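Local coordinates for protein N-acetylmuramoyl-L-alanine amidase (Mycobacteroides abscessus, PDB 7AGL) that probably cleaves the amide bond between N-acetylmuramic acid and L-alanine in peptidoglycan, acting as a zinc-dependent amidase, at residues A188-M193 and S201-A206. Residues are numbered along the deposited sequence; the frame is centred on the assembly and turned at random.
Sequences AQDSAM and SKYAQA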
# COMPACT_ATOMS: atom_id res chain seq x y z
N ALA A 188 11.13 -14.48 -9.01
CA ALA A 188 10.54 -15.08 -10.21
C ALA A 188 9.05 -15.33 -10.04
O ALA A 188 8.25 -15.04 -10.94
CB ALA A 188 11.26 -16.39 -10.57
N GLN A 189 8.65 -15.90 -8.90
CA GLN A 189 7.25 -16.25 -8.66
C GLN A 189 6.38 -15.01 -8.47
O GLN A 189 5.27 -14.92 -9.03
CB GLN A 189 7.19 -17.16 -7.44
CG GLN A 189 5.83 -17.60 -7.02
CD GLN A 189 5.87 -18.25 -5.63
OE1 GLN A 189 6.94 -18.66 -5.13
NE2 GLN A 189 4.72 -18.33 -4.99
N ASP A 190 6.85 -14.04 -7.68
CA ASP A 190 6.06 -12.82 -7.49
C ASP A 190 5.96 -12.01 -8.78
O ASP A 190 4.90 -11.47 -9.10
CB ASP A 190 6.66 -11.97 -6.37
CG ASP A 190 6.43 -12.56 -4.98
OD1 ASP A 190 5.67 -13.56 -4.83
OD2 ASP A 190 7.01 -12.01 -4.01
N SER A 191 7.06 -11.88 -9.52
CA SER A 191 7.00 -11.16 -10.80
C SER A 191 5.95 -11.78 -11.72
O SER A 191 5.17 -11.07 -12.36
CB SER A 191 8.37 -11.17 -11.48
OG SER A 191 8.26 -10.69 -12.82
N ALA A 192 5.95 -13.11 -11.83
CA ALA A 192 4.96 -13.76 -12.67
C ALA A 192 3.54 -13.40 -12.23
O ALA A 192 2.68 -13.09 -13.07
CB ALA A 192 5.17 -15.28 -12.64
N MET A 193 3.28 -13.43 -10.92
CA MET A 193 1.93 -13.11 -10.45
C MET A 193 1.60 -11.63 -10.65
O MET A 193 0.47 -11.30 -11.02
CB MET A 193 1.78 -13.51 -8.98
CG MET A 193 0.32 -13.55 -8.52
SD MET A 193 0.14 -14.31 -6.89
CE MET A 193 -1.53 -13.79 -6.48
N SER A 201 -5.70 -9.61 -10.03
CA SER A 201 -7.04 -9.82 -9.50
C SER A 201 -7.00 -10.57 -8.17
O SER A 201 -7.70 -10.19 -7.22
CB SER A 201 -7.90 -10.55 -10.54
OG SER A 201 -9.21 -10.75 -10.07
N LYS A 202 -6.19 -11.63 -8.09
CA LYS A 202 -6.08 -12.38 -6.83
C LYS A 202 -5.50 -11.52 -5.70
O LYS A 202 -5.98 -11.59 -4.56
CB LYS A 202 -5.22 -13.63 -7.02
CG LYS A 202 -5.92 -14.79 -7.66
CD LYS A 202 -5.05 -16.02 -7.55
CE LYS A 202 -5.74 -17.13 -6.78
NZ LYS A 202 -7.01 -17.53 -7.45
N TYR A 203 -4.46 -10.74 -5.99
CA TYR A 203 -3.96 -9.78 -5.00
C TYR A 203 -5.08 -8.86 -4.53
O TYR A 203 -5.25 -8.61 -3.33
CB TYR A 203 -2.84 -8.94 -5.59
CG TYR A 203 -1.48 -9.59 -5.67
CD1 TYR A 203 -0.95 -10.30 -4.59
CD2 TYR A 203 -0.71 -9.45 -6.82
CE1 TYR A 203 0.32 -10.88 -4.67
CE2 TYR A 203 0.55 -10.01 -6.90
CZ TYR A 203 1.06 -10.72 -5.83
OH TYR A 203 2.32 -11.28 -5.93
N ALA A 204 -5.84 -8.31 -5.48
CA ALA A 204 -6.85 -7.32 -5.13
C ALA A 204 -7.94 -7.95 -4.27
O ALA A 204 -8.38 -7.35 -3.28
CB ALA A 204 -7.45 -6.70 -6.39
N GLN A 205 -8.41 -9.15 -4.65
CA GLN A 205 -9.46 -9.83 -3.88
C GLN A 205 -9.01 -10.05 -2.45
O GLN A 205 -9.80 -9.89 -1.51
CB GLN A 205 -9.81 -11.16 -4.52
CG GLN A 205 -10.50 -11.03 -5.85
CD GLN A 205 -10.76 -12.39 -6.45
OE1 GLN A 205 -11.36 -13.26 -5.81
NE2 GLN A 205 -10.31 -12.58 -7.69
N ALA A 206 -7.74 -10.41 -2.27
CA ALA A 206 -7.22 -10.69 -0.93
C ALA A 206 -7.17 -9.42 -0.10
O ALA A 206 -7.55 -9.43 1.08
CB ALA A 206 -5.84 -11.33 -1.03
O HOH W 1 3.25 -12.13 -3.18
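M193 lays its thioether along one face of the Y203 ring, and this pair carries most of the contact between 188-193 and 201-206. In the conformer described, one of two modelled for M193, the chain sets out with CG anti to the backbone N (chi1 -165°) and stays extended beyond it, which carries the methyl over the ring centre: CE of M193 sits 3.9 Å from the Y203 centroid, in a CH-pi contact almost along the ring normal. The sulfur lies nearer the phenol end, with M193 SD 3.9 Å from Y203 CZ and oblique to the face, while M193 CG passes over the CE2 side and M193 CB comes 3.8 Å from Y203 OH. The methyl also touches the residue before Y203, M193 CE lying 3.7 Å from K202 CB; K202 adds little more, because its bent chain turns its amine end away. The Y203 hydroxyl ends beside 188-193, where a water at the ring edge and in its plane joins it to D190. The water is 3.0 Å from Y203 OH and gives a weak bond to D190 OD1; the two side chains do not bond directly. D190 OD2 accepts from the backbone N of N184, ending strand 177-184, and of G116, just ahead of strand 118-122. With the segment axes at 90° and 12.0 Å apart at closest approach, long side chains must span the gap. The arrangement is a Met-aromatic contact between consecutive helices, their facing segments at right angles, that follow strand 177-184 in the alpha/beta fold of this zinc-binding amidase, the metal about 13 Å from the D190 side chain.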